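Local coordinates for myosin regulatory light chain (Physarum polycephalum, PDB 2BL0), which binds calcium through an EF-hand and, as a light chain, forms part of the regulatory domain of a myosin II motor, at residues 133-136 against 137-141; 44-47 against 48-52; 30-34 against 35-39. All blocks are in the same frame, centred on the assembly; numbering follows the deposited sequence.

Contact 1: residues 133-136 against 137-141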
ATOM      1  N   SER B 133      -1.648  16.624  25.464  1.00  6.42           N
ATOM      2  CA  SER B 133      -0.794  16.320  24.308  1.00  7.42           C
ATOM      3  C   SER B 133      -0.797  14.811  24.047  1.00  6.59           C
ATOM      4  O   SER B 133      -0.761  14.383  22.903  1.00  7.44           O
ATOM      5  CB  SER B 133       0.647  16.805  24.496  1.00  7.81           C
ATOM      6  OG  SER B 133       0.710  18.229  24.600  1.00 13.24           O
ATOM      7  N   PHE B 134      -0.866  14.017  25.113  1.00  5.68           N
ATOM      8  CA  PHE B 134      -0.908  12.563  24.994  1.00  6.20           C
ATOM      9  C   PHE B 134      -2.229  12.140  24.362  1.00  5.72           C
ATOM     10  O   PHE B 134      -2.234  11.353  23.427  1.00  5.87           O
ATOM     11  CB  PHE B 134      -0.678  11.907  26.370  1.00  6.75           C
ATOM     12  CG  PHE B 134      -0.667  10.385  26.333  1.00  7.38           C
ATOM     13  CD1 PHE B 134       0.365   9.695  25.719  1.00 10.46           C
ATOM     14  CD2 PHE B 134      -1.718   9.659  26.887  1.00  9.33           C
ATOM     15  CE1 PHE B 134       0.366   8.286  25.678  1.00 11.75           C
ATOM     16  CE2 PHE B 134      -1.721   8.269  26.866  1.00  8.88           C
ATOM     17  CZ  PHE B 134      -0.697   7.581  26.254  1.00 10.29           C
ATOM     18  N   VAL B 135      -3.336  12.702  24.844  1.00  5.60           N
ATOM     19  CA  VAL B 135      -4.657  12.460  24.269  1.00  5.35           C
ATOM     20  C   VAL B 135      -4.646  12.889  22.808  1.00  5.44           C
ATOM     21  O   VAL B 135      -5.098  12.171  21.925  1.00  5.42           O
ATOM     22  CB  VAL B 135      -5.764  13.206  25.060  1.00  4.98           C
ATOM     23  CG1 VAL B 135      -7.105  13.076  24.359  1.00  6.59           C
ATOM     24  CG2 VAL B 135      -5.825  12.665  26.502  1.00  6.60           C
ATOM     25  N   ASP B 136      -4.074  14.043  22.526  1.00  6.74           N
ATOM     26  CA  ASP B 136      -4.029  14.516  21.149  1.00  7.12           C
ATOM     27  C   ASP B 136      -3.279  13.540  20.238  1.00  7.05           C
ATOM     28  O   ASP B 136      -3.714  13.274  19.100  1.00  6.52           O
ATOM     29  CB  ASP B 136      -3.414  15.917  21.085  1.00  8.24           C
ATOM     30  CG  ASP B 136      -3.296  16.426  19.673  1.00 10.87           C
ATOM     31  OD1 ASP B 136      -2.399  15.954  18.950  1.00 16.87           O
ATOM     32  OD2 ASP B 136      -4.061  17.275  19.188  1.00 16.26           O
ATOM     33  N   MET B 137      -2.166  13.010  20.730  1.00  6.70           N
ATOM     34  CA  MET B 137      -1.407  12.008  19.994  1.00  7.41           C
ATOM     35  C   MET B 137      -2.283  10.769  19.742  1.00  6.60           C
ATOM     36  O   MET B 137      -2.317  10.246  18.635  1.00  6.41           O
ATOM     37  CB  MET B 137      -0.124  11.638  20.764  1.00  8.36           C
ATOM     38  CG  MET B 137       0.730  10.577  20.095  1.00 10.90           C
ATOM     39  SD  MET B 137       2.089   9.971  21.114  1.00 14.91           S
ATOM     40  CE  MET B 137       1.312   8.710  22.051  1.00 14.63           C
ATOM     41  N   LEU B 138      -3.010  10.302  20.752  1.00  5.44           N
ATOM     42  CA  LEU B 138      -3.874   9.139  20.578  1.00  5.87           C
ATOM     43  C   LEU B 138      -5.014   9.330  19.588  1.00  5.82           C
ATOM     44  O   LEU B 138      -5.405   8.383  18.912  1.00  6.73           O
ATOM     45  CB  LEU B 138      -4.441   8.670  21.911  1.00  5.14           C
ATOM     46  CG  LEU B 138      -3.430   8.219  22.962  1.00  7.64           C
ATOM     47  CD1 LEU B 138      -4.169   7.594  24.135  1.00  8.88           C
ATOM     48  CD2 LEU B 138      -2.426   7.227  22.398  1.00  8.10           C
ATOM     49  N   VAL B 139      -5.539  10.539  19.514  1.00  6.48           N
ATOM     50  CA  VAL B 139      -6.700  10.832  18.689  1.00  7.20           C
ATOM     51  C   VAL B 139      -6.297  11.172  17.244  1.00  7.83           C
ATOM     52  O   VAL B 139      -6.960  10.736  16.295  1.00  6.98           O
ATOM     53  CB  VAL B 139      -7.539  11.970  19.309  1.00  7.72           C
ATOM     54  CG1 VAL B 139      -8.684  12.398  18.373  1.00  7.78           C
ATOM     55  CG2 VAL B 139      -8.071  11.556  20.674  1.00  7.10           C
ATOM     56  N   THR B 140      -5.228  11.948  17.081  1.00  8.39           N
ATOM     57  CA  THR B 140      -4.850  12.503  15.772  1.00  8.66           C
ATOM     58  C   THR B 140      -3.707  11.764  15.082  1.00  8.78           C
ATOM     59  O   THR B 140      -3.511  11.931  13.881  1.00  7.81           O
ATOM     60  CB  THR B 140      -4.486  14.000  15.892  1.00  8.77           C
ATOM     61  OG1 THR B 140      -3.273  14.152  16.652  1.00 10.01           O
ATOM     62  CG2 THR B 140      -5.551  14.752  16.683  1.00 10.63           C
ATOM     63  N   GLY B 141      -2.973  10.949  15.835  1.00  8.68           N
ATOM     64  CA  GLY B 141      -1.811  10.249  15.314  1.00  9.77           C
ATOM     65  C   GLY B 141      -2.170   9.177  14.306  1.00  9.82           C
ATOM     66  O   GLY B 141      -3.216   8.560  14.397  1.00 10.35           O
TER
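The F134 ring has L138 on one face: the CG of L138 sits 4.2 Å above the ring plane, offset toward the rim, with CD2 over the same face. Its other methyl, CD1, closes to 3.7 Å from F134 CE2. M137 reaches the ring differently. Its chain bends at chi3 (86°), bringing CE obliquely to within 3.8 Å of F134 CE1, close to F134 CD1 as well. F134 is directed here by a first torsion of -178°, which places CG opposite the backbone N and beside the carbonyl carbon. All of this lies on helix 131-140, the exiting helix of the C-terminal EF-hand, where N130 OD1 accepts from S133 N. F82 of helix 75-85 and M118 of helix 111-118 also pack on F134, while another protein chain adds an apolar side chain to F134 and aromatic ones to M137 and L138. Facing helix 75-85, V135 and V139 lie side by side, V135 against F82 and V139 against M78. At the next residue, D136 O is gripped twice by T140: N donates from 2.9 Å, and OG1, at 2.6 Å, comes from the other side of the carbonyl plane. The hydroxyl stands well above that plane, and T140 OG1 is also 3.0 Å from D136 OD1. With an alanine here the T140 hydroxyl would probably lose its carboxylate neighbour, and T140 CG2 the OD2 beside it, while the backbone bond is likely to stay. G141 leaves the helical angles, its N still donating to M137 O at 3.0 Å.

Contact 2: residues 44-47 against 48-52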
ATOM      1  N   ASN B  44     -14.963  -8.367  23.368  1.00  6.29           N
ATOM      2  CA  ASN B  44     -15.368  -9.691  23.826  1.00  7.68           C
ATOM      3  C   ASN B  44     -16.798 -10.036  23.493  1.00  6.45           C
ATOM      4  O   ASN B  44     -17.087 -11.175  23.133  1.00  5.75           O
ATOM      5  CB  ASN B  44     -15.112  -9.829  25.304  1.00  8.19           C
ATOM      6  CG  ASN B  44     -13.904 -10.644  25.557  1.00 13.37           C
ATOM      7  OD1 ASN B  44     -12.797 -10.229  25.205  1.00 16.01           O
ATOM      8  ND2 ASN B  44     -14.103 -11.862  26.090  1.00 14.82           N
ATOM      9  N   THR B  45     -17.691  -9.056  23.584  1.00  6.03           N
ATOM     10  CA  THR B  45     -19.084  -9.270  23.193  1.00  6.04           C
ATOM     11  C   THR B  45     -19.183  -9.584  21.706  1.00  6.19           C
ATOM     12  O   THR B  45     -19.882 -10.532  21.295  1.00  4.66           O
ATOM     13  CB  THR B  45     -19.917  -8.042  23.552  1.00  6.20           C
ATOM     14  OG1 THR B  45     -19.902  -7.879  24.972  1.00  7.41           O
ATOM     15  CG2 THR B  45     -21.372  -8.223  23.155  1.00  6.70           C
ATOM     16  N   ILE B  46     -18.440  -8.826  20.898  1.00  5.46           N
ATOM     17  CA  ILE B  46     -18.428  -9.052  19.457  1.00  6.60           C
ATOM     18  C   ILE B  46     -17.892 -10.444  19.134  1.00  6.54           C
ATOM     19  O   ILE B  46     -18.517 -11.208  18.393  1.00  6.57           O
ATOM     20  CB  ILE B  46     -17.618  -7.968  18.727  1.00  6.12           C
ATOM     21  CG1 ILE B  46     -18.281  -6.608  18.880  1.00  6.78           C
ATOM     22  CG2 ILE B  46     -17.516  -8.334  17.219  1.00  8.71           C
ATOM     23  CD1 ILE B  46     -17.379  -5.406  18.518  1.00  8.08           C
ATOM     24  N   LYS B  47     -16.739 -10.788  19.694  1.00  7.62           N
ATOM     25  CA  LYS B  47     -16.175 -12.127  19.490  1.00  7.89           C
ATOM     26  C   LYS B  47     -17.146 -13.248  19.898  1.00  8.73           C
ATOM     27  O   LYS B  47     -17.260 -14.261  19.221  1.00  8.30           O
ATOM     28  CB  LYS B  47     -14.839 -12.262  20.238  1.00  8.38           C
ATOM     29  CG  LYS B  47     -13.698 -11.508  19.554  1.00  9.52           C
ATOM     30  CD  LYS B  47     -12.447 -11.356  20.392  1.00 12.23           C
ATOM     31  CE  LYS B  47     -11.620 -12.630  20.471  1.00 15.69           C
ATOM     32  NZ  LYS B  47     -10.665 -12.581  21.648  1.00 17.87           N
ATOM     33  N   GLY B  48     -17.844 -13.063  21.009  1.00  8.62           N
ATOM     34  CA  GLY B  48     -18.751 -14.085  21.504  1.00  8.85           C
ATOM     35  C   GLY B  48     -19.903 -14.263  20.526  1.00  8.56           C
ATOM     36  O   GLY B  48     -20.376 -15.397  20.296  1.00  8.30           O
ATOM     37  N   GLN B  49     -20.369 -13.147  19.962  1.00  7.60           N
ATOM     38  CA  GLN B  49     -21.472 -13.192  19.001  1.00  7.38           C
ATOM     39  C   GLN B  49     -21.060 -13.911  17.732  1.00  7.40           C
ATOM     40  O   GLN B  49     -21.850 -14.658  17.154  1.00  7.42           O
ATOM     41  CB  GLN B  49     -22.035 -11.794  18.728  1.00  7.35           C
ATOM     42  CG  GLN B  49     -22.888 -11.260  19.865  1.00  7.04           C
ATOM     43  CD  GLN B  49     -23.510  -9.909  19.574  1.00  4.26           C
ATOM     44  OE1 GLN B  49     -23.037  -9.233  18.624  1.00  6.39           O
ATOM     45  NE2 GLN B  49     -24.481  -9.499  20.274  1.00  4.87           N
ATOM     46  N   LEU B  50     -19.812 -13.722  17.302  1.00  6.90           N
ATOM     47  CA  LEU B  50     -19.319 -14.398  16.120  1.00  6.91           C
ATOM     48  C   LEU B  50     -19.200 -15.915  16.344  1.00  7.29           C
ATOM     49  O   LEU B  50     -19.377 -16.676  15.397  1.00  7.20           O
ATOM     50  CB  LEU B  50     -17.977 -13.807  15.673  1.00  6.28           C
ATOM     51  CG  LEU B  50     -18.038 -12.348  15.218  1.00  7.04           C
ATOM     52  CD1 LEU B  50     -16.674 -11.897  14.770  1.00  6.48           C
ATOM     53  CD2 LEU B  50     -19.071 -12.148  14.113  1.00  8.87           C
ATOM     54  N   ASN B  51     -18.915 -16.338  17.583  1.00  7.71           N
ATOM     55  CA  ASN B  51     -18.831 -17.776  17.923  1.00  8.32           C
ATOM     56  C   ASN B  51     -18.007 -18.517  16.888  1.00  9.03           C
ATOM     57  O   ASN B  51     -18.419 -19.551  16.355  1.00  9.83           O
ATOM     58  CB  ASN B  51     -20.223 -18.424  18.067  1.00  8.48           C
ATOM     59  CG  ASN B  51     -20.210 -19.656  18.977  1.00  8.09           C
ATOM     60  OD1 ASN B  51     -19.937 -19.549  20.172  1.00  8.61           O
ATOM     61  ND2 ASN B  51     -20.504 -20.831  18.411  1.00  8.54           N
ATOM     62  N   ALA B  52     -16.830 -17.972  16.603  1.00  9.56           N
ATOM     63  CA  ALA B  52     -15.952 -18.537  15.572  1.00  9.88           C
ATOM     64  C   ALA B  52     -14.488 -18.302  15.944  1.00 10.42           C
ATOM     65  O   ALA B  52     -14.172 -17.409  16.709  1.00 10.21           O
ATOM     66  CB  ALA B  52     -16.257 -17.901  14.229  1.00 10.27           C
TER
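L50 turns back along the helix toward I46 because its first torsion (-65°) sets CG beside its own backbone N, opposite the carbonyl carbon; L50 CG thereby comes 3.4 Å from I46 O. Q49 makes the same choice at chi1 -75°, and its CG rests at a matching 3.4 Å from T45 O. These are the last two turns of helix 40-50. With strand 54-55, which pairs with strand 22-23 of the first EF-hand, and helix 57-64, it makes a helix-strand-helix unit consistent with the partner half of an EF-hand pair. The apolar pair here is light: I46 CG2 and L50 CD1 are 4.4 Å apart. Both side chains find further company in the body of the lobe, where L27 of helix 27-33 touches each, V63 packs on I46 and T59 on L50. K47 leans on I24 and sends its amine to E25 in a long, weak ion pair. T45, G48 and Q49 belong to the exposed part of the helix, where the T45 hydroxyl bonds back to A41 O. Q49 extends beyond CG, and its NE2 lies only loosely near T45 CG2. G48 has ordinary helical backbone angles, and a CB would fit there without a clash. Its N donates to N44 O, Q49 N to T45 O and L50 N to I46 O, all in regular i to i+4 fashion. The run ends at N51, where phi turns positive; N51 N still donates to K47 O at 3.1 Å, with a weak second bond to G48 O at 3.2 Å.

Contact 3: residues 30-34 against 35-39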
ATOM      1  N   ALA B  30      -7.269  -5.553  13.684  1.00  4.30           N
ATOM      2  CA  ALA B  30      -7.766  -5.166  12.363  1.00  4.54           C
ATOM      3  C   ALA B  30      -8.750  -3.990  12.448  1.00  4.50           C
ATOM      4  O   ALA B  30      -8.657  -3.044  11.651  1.00  4.28           O
ATOM      5  CB  ALA B  30      -8.392  -6.384  11.665  1.00  4.48           C
ATOM      6  N   LEU B  31      -9.684  -4.030  13.401  1.00  4.93           N
ATOM      7  CA  LEU B  31     -10.606  -2.909  13.634  1.00  4.39           C
ATOM      8  C   LEU B  31      -9.846  -1.644  13.997  1.00  4.86           C
ATOM      9  O   LEU B  31     -10.074  -0.554  13.436  1.00  4.04           O
ATOM     10  CB  LEU B  31     -11.608  -3.243  14.746  1.00  3.51           C
ATOM     11  CG  LEU B  31     -12.612  -4.326  14.420  1.00  4.85           C
ATOM     12  CD1 LEU B  31     -13.247  -4.787  15.702  1.00  3.88           C
ATOM     13  CD2 LEU B  31     -13.651  -3.834  13.418  1.00  4.53           C
ATOM     14  N   ARG B  32      -8.907  -1.793  14.925  1.00  4.83           N
ATOM     15  CA  ARG B  32      -8.094  -0.686  15.383  1.00  5.49           C
ATOM     16  C   ARG B  32      -7.235  -0.082  14.260  1.00  5.45           C
ATOM     17  O   ARG B  32      -7.037   1.127  14.215  1.00  5.29           O
ATOM     18  CB  ARG B  32      -7.219  -1.147  16.533  1.00  6.03           C
ATOM     19  CG  ARG B  32      -8.006  -1.363  17.795  1.00  5.91           C
ATOM     20  CD  ARG B  32      -7.288  -2.181  18.854  1.00  7.41           C
ATOM     21  NE  ARG B  32      -8.197  -2.422  19.968  1.00  6.46           N
ATOM     22  CZ  ARG B  32      -8.287  -3.547  20.667  1.00  7.13           C
ATOM     23  NH1 ARG B  32      -7.497  -4.599  20.421  1.00  7.69           N
ATOM     24  NH2 ARG B  32      -9.199  -3.632  21.614  1.00  7.28           N
ATOM     25  N   SER B  33      -6.759  -0.938  13.356  1.00  5.44           N
ATOM     26  CA  SER B  33      -5.947  -0.517  12.228  1.00  6.82           C
ATOM     27  C   SER B  33      -6.673   0.517  11.381  1.00  6.41           C
ATOM     28  O   SER B  33      -6.023   1.390  10.799  1.00  6.25           O
ATOM     29  CB  SER B  33      -5.536  -1.714  11.353  1.00  6.69           C
ATOM     30  OG  SER B  33      -4.611  -2.552  12.041  1.00  9.69           O
ATOM     31  N   LEU B  34      -7.999   0.397  11.313  1.00  6.13           N
ATOM     32  CA  LEU B  34      -8.872   1.250  10.515  1.00  6.28           C
ATOM     33  C   LEU B  34      -9.638   2.328  11.325  1.00  6.72           C
ATOM     34  O   LEU B  34     -10.634   2.893  10.857  1.00  5.84           O
ATOM     35  CB  LEU B  34      -9.858   0.390   9.731  1.00  6.92           C
ATOM     36  CG  LEU B  34      -9.214  -0.498   8.650  1.00  8.03           C
ATOM     37  CD1 LEU B  34     -10.286  -1.259   7.919  1.00  9.63           C
ATOM     38  CD2 LEU B  34      -8.387   0.312   7.687  1.00  9.65           C
ATOM     39  N   GLY B  35      -9.175   2.607  12.540  1.00  7.01           N
ATOM     40  CA  GLY B  35      -9.653   3.756  13.277  1.00  7.26           C
ATOM     41  C   GLY B  35     -10.899   3.591  14.118  1.00  6.87           C
ATOM     42  O   GLY B  35     -11.579   4.585  14.415  1.00  7.04           O
ATOM     43  N   LYS B  36     -11.201   2.369  14.524  1.00  5.64           N
ATOM     44  CA  LYS B  36     -12.220   2.133  15.526  1.00  5.96           C
ATOM     45  C   LYS B  36     -11.617   1.386  16.727  1.00  5.88           C
ATOM     46  O   LYS B  36     -10.842   0.452  16.585  1.00  5.93           O
ATOM     47  CB  LYS B  36     -13.404   1.397  14.918  1.00  6.64           C
ATOM     48  CG  LYS B  36     -14.253   2.313  14.061  1.00  6.87           C
ATOM     49  CD  LYS B  36     -15.491   1.652  13.498  1.00  7.90           C
ATOM     50  CE  LYS B  36     -16.124   2.564  12.428  1.00  9.62           C
ATOM     51  NZ  LYS B  36     -17.607   2.286  12.192  1.00  8.79           N
ATOM     52  N   ASN B  37     -11.986   1.835  17.919  1.00  5.98           N
ATOM     53  CA  ASN B  37     -11.312   1.487  19.172  1.00  5.73           C
ATOM     54  C   ASN B  37     -12.241   0.803  20.190  1.00  6.25           C
ATOM     55  O   ASN B  37     -12.666   1.419  21.164  1.00  5.98           O
ATOM     56  CB  ASN B  37     -10.793   2.756  19.847  1.00  5.79           C
ATOM     57  CG  ASN B  37      -9.666   3.429  19.093  1.00  4.70           C
ATOM     58  OD1 ASN B  37      -9.072   2.858  18.168  1.00  6.67           O
ATOM     59  ND2 ASN B  37      -9.362   4.675  19.493  1.00  4.89           N
ATOM     60  N   PRO B  38     -12.509  -0.486  20.019  1.00  5.76           N
ATOM     61  CA  PRO B  38     -13.313  -1.200  21.000  1.00  5.74           C
ATOM     62  C   PRO B  38     -12.547  -1.363  22.303  1.00  5.08           C
ATOM     63  O   PRO B  38     -11.330  -1.576  22.296  1.00  4.96           O
ATOM     64  CB  PRO B  38     -13.529  -2.569  20.344  1.00  5.12           C
ATOM     65  CG  PRO B  38     -12.406  -2.724  19.469  1.00  5.50           C
ATOM     66  CD  PRO B  38     -12.032  -1.372  18.947  1.00  6.16           C
ATOM     67  N   THR B  39     -13.266  -1.311  23.409  1.00  5.06           N
ATOM     68  CA  THR B  39     -12.694  -1.720  24.687  1.00  5.23           C
ATOM     69  C   THR B  39     -12.629  -3.237  24.669  1.00  5.07           C
ATOM     70  O   THR B  39     -13.225  -3.874  23.796  1.00  3.55           O
ATOM     71  CB  THR B  39     -13.538  -1.248  25.854  1.00  5.55           C
ATOM     72  OG1 THR B  39     -14.814  -1.906  25.833  1.00  7.05           O
ATOM     73  CG2 THR B  39     -13.846   0.253  25.754  1.00  5.86           C
TER
HETATM   74  O   HOH W   1      -7.798   3.237  15.866  1.00 24.60           O
HETATM   75  O   HOH W   2      -9.288  -0.109  21.069  1.00 27.01           O
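R32, G35 and K36 meet through backbone atoms in the tight half of this contact, a Schellman motif that ends helix 27-33, the exiting helix of the first EF-hand. G35 N donates to R32 O at 3.1 Å, approaching from well above the carbonyl plane. Outside that bond, K36 N reaches L31 O in a weak one of 3.3 Å. G35 makes the reversal with phi at 87°, a backbone shape in which a CB would collide with L34 O. The chain then doubles back so closely that R32 CA puts its hydrogen against K36 O, the heavy atoms 3.2 Å apart. Neighbouring elements close round this half: F60 and V63 of helix 57-64 touch L31, I7 and C10 of helix 4-14 touch L34, and the K36 amine goes away to Y64 and K66 carbonyls, with a cation-pi contact to Y64. L31 CD1 adds a light touch, 4.4 Å from P38 CG. On the other side the chain is held through two waters and an arginine instead of close backbone packing. The R32 side chain crosses P38 obliquely, extended from CG to NE. Edge-on and almost in the guanidinium plane, R32 NH2 donates to P38 O at 3.0 Å with a nearly straight N-H...O angle of 168°. A water accepts a hydrogen bond from R32 NE and donates one to the same P38 O, so NH2 reaches this carbonyl directly and NE through the water. N37 sends its ND2 to Q74, while a second water donates to R32 O at 2.8 Å and to N37 OD1 at 2.7 Å.

Contact 3 is the buried one, contact 2 lies at the surface, and contact 1 is partly buried. Contact 3 ends helix 27-33 and runs into the loop before helix 40-50, whose last turns form contact 2; their centres are about 16 Å apart, and both pack against helix 57-64. Contact 1 belongs to the C-terminal EF-hand, on the other side of the chain's centre from contact 2, with about 29 Å between their centres. All three close a helix, yet the chemistry differs. Contact 1 pairs one phenylalanine ring and its aliphatic neighbours with a doubly gripped carbonyl, contact 2 is mostly regular backbone bonding, and contact 3 adds waters and a guanidinium. Another protein chain touches contacts 1 and 3 but not contact 2.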